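Local atomic coordinates of major capsid protein P2 (Pseudoalteromonas phage pm2, PDB entry 2VVF), a protein that forms the outer protein shell of a lipid-containing marine bacteriophage by assembling into trimers of double jelly-roll subunits. Residues T61-D64 against L65-N69; L98-Q101 against R102-A105; L106-V109 against G110-T113; D202-Y205 against I206-Q209; D222-E226 against G227-Q231. All coordinates share one frame; numbering follows the deposited sequence.

Interaction 1 of 5, residues T61-D64 against L65-N69; sequences TLND and LILEN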
# COMPACT_ATOMS: atom_id res chain seq x y z
N THR A 61 -21.93 18.48 8.50
CA THR A 61 -22.03 18.86 7.10
C THR A 61 -21.32 17.82 6.24
O THR A 61 -20.52 17.03 6.75
CB THR A 61 -21.48 20.27 6.83
OG1 THR A 61 -20.08 20.20 6.52
CG2 THR A 61 -21.68 21.17 8.04
N LEU A 62 -21.61 17.81 4.95
CA LEU A 62 -20.99 16.86 4.03
C LEU A 62 -19.48 17.05 3.96
O LEU A 62 -18.76 16.15 3.53
CB LEU A 62 -21.62 16.97 2.64
CG LEU A 62 -21.49 15.73 1.75
CD1 LEU A 62 -22.16 14.53 2.38
CD2 LEU A 62 -22.06 16.01 0.37
N ASN A 63 -19.01 18.22 4.38
CA ASN A 63 -17.59 18.52 4.35
C ASN A 63 -16.81 17.65 5.34
O ASN A 63 -15.62 17.41 5.17
CB ASN A 63 -17.34 20.00 4.65
CG ASN A 63 -15.91 20.41 4.39
OD1 ASN A 63 -15.36 20.14 3.32
ND2 ASN A 63 -15.29 21.06 5.37
N ASP A 64 -17.50 17.19 6.38
CA ASP A 64 -16.88 16.35 7.39
C ASP A 64 -16.62 14.95 6.83
O ASP A 64 -15.73 14.24 7.29
CB ASP A 64 -17.76 16.27 8.64
CG ASP A 64 -17.53 17.44 9.58
OD1 ASP A 64 -18.26 18.45 9.47
OD2 ASP A 64 -16.60 17.35 10.42
N LEU A 65 -17.40 14.57 5.82
CA LEU A 65 -17.23 13.27 5.17
C LEU A 65 -16.04 13.36 4.23
O LEU A 65 -15.31 12.39 4.03
CB LEU A 65 -18.49 12.88 4.40
CG LEU A 65 -18.42 11.57 3.61
CD1 LEU A 65 -18.24 10.38 4.54
CD2 LEU A 65 -19.64 11.39 2.73
N ILE A 66 -15.84 14.55 3.66
CA ILE A 66 -14.72 14.80 2.76
C ILE A 66 -13.42 14.77 3.56
O ILE A 66 -12.40 14.25 3.09
CB ILE A 66 -14.88 16.15 2.04
CG1 ILE A 66 -15.98 16.07 0.98
CG2 ILE A 66 -13.56 16.58 1.42
CD1 ILE A 66 -16.31 17.40 0.35
N LEU A 67 -13.46 15.32 4.77
CA LEU A 67 -12.30 15.36 5.65
C LEU A 67 -12.00 13.97 6.20
O LEU A 67 -10.85 13.60 6.41
CB LEU A 67 -12.53 16.36 6.78
CG LEU A 67 -12.69 17.82 6.34
CD1 LEU A 67 -12.95 18.72 7.52
CD2 LEU A 67 -11.46 18.27 5.57
N GLU A 68 -13.06 13.20 6.44
CA GLU A 68 -12.91 11.84 6.95
C GLU A 68 -12.13 11.00 5.94
O GLU A 68 -11.26 10.22 6.31
CB GLU A 68 -14.29 11.22 7.18
CG GLU A 68 -14.28 9.71 7.31
CD GLU A 68 -15.63 9.16 7.72
OE1 GLU A 68 -16.24 9.73 8.65
OE2 GLU A 68 -16.09 8.17 7.11
N ASN A 69 -12.45 11.18 4.66
CA ASN A 69 -11.79 10.45 3.59
C ASN A 69 -10.37 10.98 3.35
O ASN A 69 -9.45 10.21 3.09
CB ASN A 69 -12.60 10.53 2.29
CG ASN A 69 -13.94 9.81 2.40
OD1 ASN A 69 -14.08 8.85 3.16
ND2 ASN A 69 -14.92 10.28 1.63

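Interaction 2 of 5, residues L98-Q101 against R102-A105; sequences LVQQ and RMFA. With CA (calcium ion), chain G.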
# COMPACT_ATOMS: atom_id res chain seq x y z
N LEU A 98 -8.66 -8.27 3.33
CA LEU A 98 -9.93 -8.12 2.63
C LEU A 98 -11.13 -8.38 3.54
O LEU A 98 -12.13 -7.67 3.50
CB LEU A 98 -9.99 -9.04 1.41
CG LEU A 98 -9.39 -8.51 0.10
CD1 LEU A 98 -9.51 -9.54 -1.01
CD2 LEU A 98 -10.07 -7.21 -0.30
N VAL A 99 -11.02 -9.42 4.37
CA VAL A 99 -12.09 -9.77 5.29
C VAL A 99 -12.27 -8.69 6.35
O VAL A 99 -13.40 -8.34 6.71
CB VAL A 99 -11.84 -11.15 5.94
CG1 VAL A 99 -12.75 -11.35 7.14
CG2 VAL A 99 -12.04 -12.27 4.93
N GLN A 100 -11.16 -8.15 6.83
CA GLN A 100 -11.18 -7.11 7.85
C GLN A 100 -11.75 -5.79 7.32
O GLN A 100 -12.34 -5.02 8.07
CB GLN A 100 -9.78 -6.89 8.43
CG GLN A 100 -9.76 -6.28 9.82
CD GLN A 100 -10.77 -6.93 10.75
OE1 GLN A 100 -11.96 -6.59 10.73
NE2 GLN A 100 -10.31 -7.86 11.57
N GLN A 101 -11.55 -5.54 6.03
CA GLN A 101 -12.05 -4.32 5.41
C GLN A 101 -13.53 -4.43 5.06
O GLN A 101 -14.32 -3.53 5.35
CB GLN A 101 -11.25 -3.99 4.14
CG GLN A 101 -9.75 -3.93 4.34
CD GLN A 101 -8.99 -4.09 3.04
OE1 GLN A 101 -9.57 -4.19 1.97
NE2 GLN A 101 -7.66 -4.13 3.14
N ARG A 102 -13.90 -5.54 4.43
CA ARG A 102 -15.28 -5.78 4.02
C ARG A 102 -16.22 -5.97 5.21
O ARG A 102 -17.43 -5.81 5.08
CB ARG A 102 -15.36 -7.00 3.09
CG ARG A 102 -14.46 -6.91 1.86
CD ARG A 102 -14.35 -8.25 1.17
NE ARG A 102 -14.02 -8.11 -0.25
CZ ARG A 102 -13.67 -9.12 -1.04
NH1 ARG A 102 -13.38 -8.89 -2.31
NH2 ARG A 102 -13.60 -10.35 -0.55
N MET A 103 -15.65 -6.32 6.36
CA MET A 103 -16.45 -6.54 7.56
C MET A 103 -17.20 -5.29 8.02
O MET A 103 -18.07 -5.36 8.88
CB MET A 103 -15.56 -7.08 8.69
CG MET A 103 -15.72 -6.36 10.01
SD MET A 103 -14.69 -7.10 11.31
CE MET A 103 -14.15 -5.64 12.19
N PHE A 104 -16.86 -4.15 7.43
CA PHE A 104 -17.50 -2.89 7.79
C PHE A 104 -18.59 -2.48 6.80
O PHE A 104 -19.27 -1.48 6.99
CB PHE A 104 -16.46 -1.77 7.90
CG PHE A 104 -15.57 -1.89 9.11
CD1 PHE A 104 -15.93 -1.31 10.31
CD2 PHE A 104 -14.39 -2.60 9.03
CE1 PHE A 104 -15.11 -1.42 11.42
CE2 PHE A 104 -13.57 -2.72 10.14
CZ PHE A 104 -13.93 -2.13 11.33
N ALA A 105 -18.75 -3.27 5.74
CA ALA A 105 -19.76 -2.99 4.72
C ALA A 105 -21.15 -2.87 5.34
O ALA A 105 -21.46 -3.51 6.35
CB ALA A 105 -19.74 -4.06 3.64
CA CA G . -21.11 -5.02 8.36

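Interaction 3 of 5, residues L106-V109 against G110-T113; sequences LGTV and GLTT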
# COMPACT_ATOMS: atom_id res chain seq x y z
N LEU A 106 -22.00 -2.04 4.73
CA LEU A 106 -23.35 -1.83 5.22
C LEU A 106 -24.33 -2.89 4.72
O LEU A 106 -25.00 -2.70 3.70
CB LEU A 106 -23.85 -0.44 4.84
CG LEU A 106 -25.29 -0.10 5.22
CD1 LEU A 106 -25.52 -0.35 6.70
CD2 LEU A 106 -25.61 1.34 4.85
N GLY A 107 -24.43 -3.99 5.46
CA GLY A 107 -25.37 -5.05 5.11
C GLY A 107 -26.76 -4.54 5.47
O GLY A 107 -26.92 -3.77 6.42
N THR A 108 -27.77 -4.95 4.70
CA THR A 108 -29.14 -4.50 4.93
C THR A 108 -30.12 -5.62 5.25
O THR A 108 -31.29 -5.37 5.54
CB THR A 108 -29.65 -3.62 3.77
OG1 THR A 108 -29.80 -4.43 2.60
CG2 THR A 108 -28.67 -2.49 3.49
N VAL A 109 -29.64 -6.86 5.21
CA VAL A 109 -30.50 -8.01 5.49
C VAL A 109 -31.15 -7.93 6.87
O VAL A 109 -30.46 -7.77 7.88
CB VAL A 109 -29.75 -9.34 5.29
CG1 VAL A 109 -30.51 -10.48 5.95
CG2 VAL A 109 -29.54 -9.61 3.81
N GLY A 110 -32.47 -8.06 6.91
CA GLY A 110 -33.22 -8.01 8.16
C GLY A 110 -33.68 -6.60 8.49
O GLY A 110 -34.45 -6.38 9.43
N LEU A 111 -33.21 -5.63 7.70
CA LEU A 111 -33.56 -4.23 7.90
C LEU A 111 -34.93 -3.90 7.31
O LEU A 111 -35.38 -4.55 6.37
CB LEU A 111 -32.50 -3.33 7.25
CG LEU A 111 -31.23 -3.07 8.07
CD1 LEU A 111 -30.43 -2.17 7.53
CD2 LEU A 111 -31.49 -2.33 9.17
N THR A 112 -35.56 -2.87 7.86
CA THR A 112 -36.86 -2.41 7.36
C THR A 112 -36.65 -1.13 6.56
O THR A 112 -37.35 -0.89 5.57
CB THR A 112 -37.86 -2.20 8.51
OG1 THR A 112 -38.06 -3.44 9.20
CG2 THR A 112 -39.20 -1.71 7.96
N THR A 113 -35.67 -0.34 6.97
CA THR A 113 -35.34 0.90 6.28
C THR A 113 -33.87 1.27 6.41
O THR A 113 -33.27 1.12 7.48
CB THR A 113 -36.25 2.07 6.72
OG1 THR A 113 -35.94 2.44 8.07
CG2 THR A 113 -37.71 1.68 6.61

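Interaction 4 of 5, residues D202-Y205 against I206-Q209; sequences DNDY and ILEQ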
# COMPACT_ATOMS: atom_id res chain seq x y z
N ASP A 202 4.07 16.44 17.72
CA ASP A 202 4.49 15.06 17.92
C ASP A 202 3.38 14.07 17.55
O ASP A 202 3.64 13.04 16.93
CB ASP A 202 4.92 14.84 19.37
CG ASP A 202 6.23 15.53 19.69
OD1 ASP A 202 7.13 15.54 18.82
OD2 ASP A 202 6.36 16.08 20.81
N ASN A 203 2.15 14.41 17.92
CA ASN A 203 1.00 13.57 17.61
C ASN A 203 0.79 13.53 16.10
O ASN A 203 0.54 12.47 15.52
CB ASN A 203 -0.25 14.10 18.30
CG ASN A 203 -1.48 13.26 18.02
OD1 ASN A 203 -1.65 12.18 18.59
ND2 ASN A 203 -2.34 13.74 17.13
N ASP A 204 0.88 14.70 15.47
CA ASP A 204 0.69 14.82 14.03
C ASP A 204 1.78 14.09 13.24
O ASP A 204 1.55 13.65 12.12
CB ASP A 204 0.63 16.29 13.63
CG ASP A 204 -0.65 16.97 14.10
OD1 ASP A 204 -1.44 16.32 14.82
OD2 ASP A 204 -0.87 18.15 13.74
N TYR A 205 2.96 13.98 13.83
CA TYR A 205 4.07 13.29 13.18
C TYR A 205 3.79 11.79 13.13
O TYR A 205 4.03 11.14 12.11
CB TYR A 205 5.39 13.56 13.91
CG TYR A 205 6.55 12.72 13.43
CD1 TYR A 205 7.20 13.02 12.24
CD2 TYR A 205 6.98 11.62 14.16
CE1 TYR A 205 8.26 12.24 11.79
CE2 TYR A 205 8.03 10.84 13.72
CZ TYR A 205 8.67 11.16 12.54
OH TYR A 205 9.72 10.38 12.10
N ILE A 206 3.27 11.25 14.22
CA ILE A 206 2.94 9.84 14.28
C ILE A 206 1.81 9.52 13.30
O ILE A 206 1.83 8.48 12.64
CB ILE A 206 2.58 9.40 15.72
CG1 ILE A 206 3.75 9.66 16.66
CG2 ILE A 206 2.21 7.93 15.74
CD1 ILE A 206 3.38 9.60 18.13
N LEU A 207 0.84 10.42 13.20
CA LEU A 207 -0.28 10.24 12.29
C LEU A 207 0.24 10.11 10.86
O LEU A 207 -0.06 9.14 10.16
CB LEU A 207 -1.25 11.41 12.38
CG LEU A 207 -2.19 11.47 13.59
CD1 LEU A 207 -2.91 12.81 13.64
CD2 LEU A 207 -3.20 10.32 13.56
N GLU A 208 1.02 11.10 10.43
CA GLU A 208 1.59 11.10 9.09
C GLU A 208 2.49 9.89 8.88
O GLU A 208 2.64 9.39 7.76
CB GLU A 208 2.39 12.39 8.86
CG GLU A 208 1.56 13.65 8.88
CD GLU A 208 2.39 14.90 8.66
OE1 GLU A 208 3.36 15.11 9.41
OE2 GLU A 208 2.08 15.66 7.72
N GLN A 209 3.11 9.43 9.97
CA GLN A 209 4.00 8.29 9.92
C GLN A 209 3.26 7.03 9.47
O GLN A 209 3.88 6.06 9.01
CB GLN A 209 4.62 8.05 11.30
CG GLN A 209 5.92 7.27 11.29
CD GLN A 209 6.35 6.86 12.68
OE1 GLN A 209 5.94 5.81 13.18
NE2 GLN A 209 7.16 7.69 13.32

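Interaction 5 of 5, residues D222-E226 against G227-Q231; sequences DFMLE and GDVYQ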
# COMPACT_ATOMS: atom_id res chain seq x y z
N ASP A 222 -5.81 8.57 16.79
CA ASP A 222 -6.07 7.35 16.03
C ASP A 222 -5.66 6.11 16.80
O ASP A 222 -4.48 5.93 17.12
CB ASP A 222 -5.31 7.42 14.70
CG ASP A 222 -5.99 6.64 13.60
OD1 ASP A 222 -6.60 5.59 13.90
OD2 ASP A 222 -5.90 7.07 12.43
N PHE A 223 -6.63 5.25 17.11
CA PHE A 223 -6.36 4.02 17.84
C PHE A 223 -6.19 2.84 16.90
O PHE A 223 -6.02 1.70 17.34
CB PHE A 223 -7.50 3.73 18.83
CG PHE A 223 -7.64 4.75 19.92
CD1 PHE A 223 -6.65 4.92 20.87
CD2 PHE A 223 -8.78 5.54 20.00
CE1 PHE A 223 -6.79 5.86 21.88
CE2 PHE A 223 -8.92 6.48 21.01
CZ PHE A 223 -7.92 6.64 21.95
N MET A 224 -6.23 3.10 15.60
CA MET A 224 -6.09 2.06 14.59
C MET A 224 -5.07 2.45 13.53
O MET A 224 -5.27 2.20 12.34
CB MET A 224 -7.43 1.76 13.93
CG MET A 224 -8.44 1.07 14.84
SD MET A 224 -9.76 0.27 13.92
CE MET A 224 -10.18 1.55 12.73
N LEU A 225 -3.98 3.07 13.96
CA LEU A 225 -2.93 3.53 13.05
C LEU A 225 -2.36 2.42 12.16
O LEU A 225 -2.04 2.65 11.00
CB LEU A 225 -1.81 4.23 13.83
CG LEU A 225 -2.14 5.64 14.32
CD1 LEU A 225 -1.15 6.08 15.39
CD2 LEU A 225 -2.15 6.63 13.17
N GLU A 226 -2.26 1.21 12.71
CA GLU A 226 -1.73 0.07 11.97
C GLU A 226 -2.79 -0.59 11.09
O GLU A 226 -2.47 -1.42 10.25
CB GLU A 226 -1.15 -0.97 12.92
CG GLU A 226 0.10 -0.53 13.66
CD GLU A 226 0.61 -1.61 14.59
OE1 GLU A 226 -0.02 -1.83 15.64
OE2 GLU A 226 1.62 -2.25 14.24
N GLY A 227 -4.05 -0.24 11.32
CA GLY A 227 -5.15 -0.82 10.56
C GLY A 227 -5.71 -2.02 11.30
O GLY A 227 -6.65 -2.67 10.84
N ASP A 228 -5.12 -2.32 12.46
CA ASP A 228 -5.56 -3.44 13.28
C ASP A 228 -6.73 -3.02 14.17
O ASP A 228 -6.60 -2.13 15.01
CB ASP A 228 -4.40 -3.95 14.14
CG ASP A 228 -4.77 -5.17 14.96
OD1 ASP A 228 -5.85 -5.75 14.69
OD2 ASP A 228 -4.00 -5.55 15.86
N VAL A 229 -7.87 -3.66 13.96
CA VAL A 229 -9.08 -3.35 14.72
C VAL A 229 -8.92 -3.64 16.21
O VAL A 229 -9.60 -3.04 17.04
CB VAL A 229 -10.31 -4.07 14.14
CG1 VAL A 229 -10.23 -5.57 14.38
CG2 VAL A 229 -11.59 -3.49 14.73
N TYR A 230 -8.03 -4.57 16.54
CA TYR A 230 -7.79 -4.96 17.92
C TYR A 230 -6.96 -3.95 18.70
O TYR A 230 -6.68 -4.13 19.88
CB TYR A 230 -7.10 -6.33 17.98
CG TYR A 230 -8.00 -7.48 17.62
CD1 TYR A 230 -8.90 -8.00 18.54
CD2 TYR A 230 -7.94 -8.07 16.36
CE1 TYR A 230 -9.72 -9.06 18.21
CE2 TYR A 230 -8.76 -9.13 16.02
CZ TYR A 230 -9.65 -9.63 16.96
OH TYR A 230 -10.46 -10.69 16.63
N GLN A 231 -6.54 -2.89 18.01
CA GLN A 231 -5.73 -1.85 18.65
C GLN A 231 -6.65 -0.75 19.16
O GLN A 231 -6.24 0.09 19.96
CB GLN A 231 -4.72 -1.28 17.65
CG GLN A 231 -3.45 -2.10 17.48
CD GLN A 231 -3.21 -3.06 18.63
OE1 GLN A 231 -2.87 -2.64 19.74
NE2 GLN A 231 -3.34 -4.35 18.36
O HOH W 1 -4.36 -0.58 14.49

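Interaction 1 of 5, residues T61-D64 against L65-N69
The N-terminal part of helix 63-71, which follows strand 54-59 in the N-terminal jelly roll, is wound by Leu62, Asn63 and Asp64 against Leu65, Ile66, Leu67 and Glu68. In the turn that leads into the helix, Thr61 OG1 accepts a capping bond from Asn63 N at 3.1 Å. The backbone then changes its hydrogen-bonding pattern. Leu65 N reaches Leu62 O at 3.1 Å, a three-residue step, and Ile66 N shares the same oxygen through a weaker bond. From there the regular four-residue step takes over, with Leu67 N on Asn63 O and Glu68 N on Asp64 O, each at 3.0 Å. Two faces follow from this winding. Leu62 and Leu65 lie side by side and point the same way, with CD1 of Leu62 4.0 Å from CD2 of Leu65; both also rest on Val81 of strand 80-84, so this flank is turned into the protein. On the polar flank the carboxylate of Asp64 forms a salt bridge with Lys178, a residue of the second jelly roll, while Glu68 OE1 is hydrogen-bonded to Tyr59. Asn63 lies across Ile66 and Leu67. With CG anti to its own nitrogen (chi1 -169°), its amide is carried forward along the helix, toward the next turn, where OD1 approaches Ile66 CD1 at 4.2 Å and ND2 approaches Leu67 CD1 at 3.9 Å. Leu67 also sets its branch point against the backbone of the preceding turn, CG lying 3.2 Å from Asn63 O.

Interaction 2 of 5, residues L98-Q101 against R102-A105
Leu98 forms an apolar bed for a charged group: its CD2 methyl lies over one face of the Arg102 guanidinium, toward the rim and 4.1 Å from NE. The two side chains run side by side in the same direction. Arg102 stretches out from CG to NE (chi2 167°, chi3 155°), and this extension carries its NH1 to Asp228 and Glu226 of the second subunit, forming salt bridges across the trimer interface. A straight backbone bond holds the base of the pair, Arg102 N donating to Leu98 O at 2.9 Å. Beyond it the helix gives out: Met103 N to Val99 O and Phe104 N to Gln101 O are both weak. The Phe104 ring is met at its edge by carbonyl oxygens, Gln101 O lying in the ring plane and Gln100 O standing 3.3 Å from CD2. A type I turn follows, closed by Ala105 N on Arg102 O at 2.9 Å. It presents Ala105 O to a calcium ion at 2.5 Å, which Pro141 O and Trp143 O also bind. The segment thus leads from helix 97-102 into strand 106-107, with Met103 resting on Trp143 and Phe104 on Thr145, both of strand 143-154.

Interaction 3 of 5, residues L106-V109 against G110-T113
Leu111 N donates to Thr108 O at 2.9 Å, closing a type II beta turn between the short strand 106-107 and strand 114-120 of the N-terminal jelly roll. Gly110 occupies the third position of the turn with phi at +92°, which together with the extended Val109 before it fits type II. The corner formed by Val109 and Gly110 is exposed, whereas Thr108 and Leu111 at its base are buried. Thr108 directs OG1 into the space between its own nitrogen and carbonyl carbon, and two backbone groups outside the turn fix the hydroxyl there: it accepts from Gly26 N and gives its proton to Gln27 O. The turn is also tied to its surroundings by Gly110 O, hydrogen-bonded to Arg266, and by Val109, which pairs through its backbone with Thr139. Leu111 leans back toward Thr108 and packs on Leu51 and Pro141. Its two methyls are modelled too close to each other, so the fine detail of their contacts is doubtful. The contact across the turn that does not rest on them is made by the branch point, CG of Leu111 lying 3.4 Å from Thr108 O.

Interaction 4 of 5, residues D202-Y205 against I206-Q209
Tyr205 and Gln209 make the close side of this helical turn, their side chains crossing with ring and amide planes 88° apart. NE2 of Gln209 comes obliquely to the ring, 3.3 Å from CE2 of Tyr205. Both polar ends are taken up by the third subunit: Tyr205 OH bonds to its Ser82, and Gln209 NE2 to its Asp33. Ile206 is buried like Tyr205, packing on Phe4 of that subunit, and its CG1 touches Asp202 O at 3.4 Å. Leu207 reaches back over Asn203, CD1 lying 3.7 Å from ND2, while that nitrogen is held by Thr220 O.

The side of Asp204 and Glu208 is looser and partly exposed. Their carboxylates stay apart, OD2 of Asp204 and OE1 of Glu208 being 6.8 Å from each other, and the Asp204 charge is answered by Lys200. The stem of Glu208 comes closest, CG meeting Asp204 O at 3.2 Å, with OE1 3.6 Å from that oxygen. Regular backbone bonds run beneath, from Ile206 N on Asp202 O at 3.3 Å to Gln209 N on Tyr205 O at 2.9 Å. This is a short alpha-helix of the C-terminal jelly roll, one side in the trimer interface and another on the 222-231 loop.

Interaction 5 of 5, residues D222-E226 against G227-Q231
Hydrogen bonds between Met224 and Gly227, and within each flank, give the loop its shape. Gly227 N meets Met224 O at 2.9 Å, closing a type I beta turn. Two Asx turns stand on its flanks. In the first, Asp222 OD1 takes Met224 N at 3.0 Å on its anti side; in the second, Asp228 OD1 takes Tyr230 N at 3.1 Å from above the carboxylate. The other oxygen of Asp228 accepts from Gln231 NE2 at 2.9 Å, its position almost in the amide plane of the donor. A water links the two halves, donating to Asp228 O at 2.8 Å and accepting weakly from Glu226 N.

Apolar packing is carried mainly by Met224. Its chain bends at the last torsion (chi3 -45°), and SD rests 3.8 Å from Val229 CA, while both residues also touch Met261. Phe223 turns its ring away from the second segment, toward Phe187.

The charged groups face the third subunit. Glu226 and Asp228 together receive Arg102 of the third subunit, which probably offsets their mutual repulsion. Glu226 passes obliquely across Gln231, OE1 lying 3.9 Å from CG, and Gln231 OE1 is bonded to Met1 of the third subunit. Here two Asx turns on either side of a type I turn shape the loop between strands 218-222 and 233-234 of the C-terminal jelly roll, at the trimer interface.

In the fold
All five contacts are local, and they follow one another along the chain without nesting or crossing. Interaction 1 winds the helix after strand 54-59 in the N-terminal jelly roll. Interaction 2 closes helix 97-102 and runs directly into interaction 3, the turn leading to strand 114-120; their centres are about 17 Å apart. Interactions 4 and 5 belong to the C-terminal jelly roll, where helix 200-209 packs on the 222-231 loop through Ile206 and Leu207 against Leu225. Val229 of that loop also touches Gln100 of interaction 2, joining the two jelly rolls. Across the trimer, interactions 2 and 5 of different subunits meet, and interaction 4 adds to the same interface.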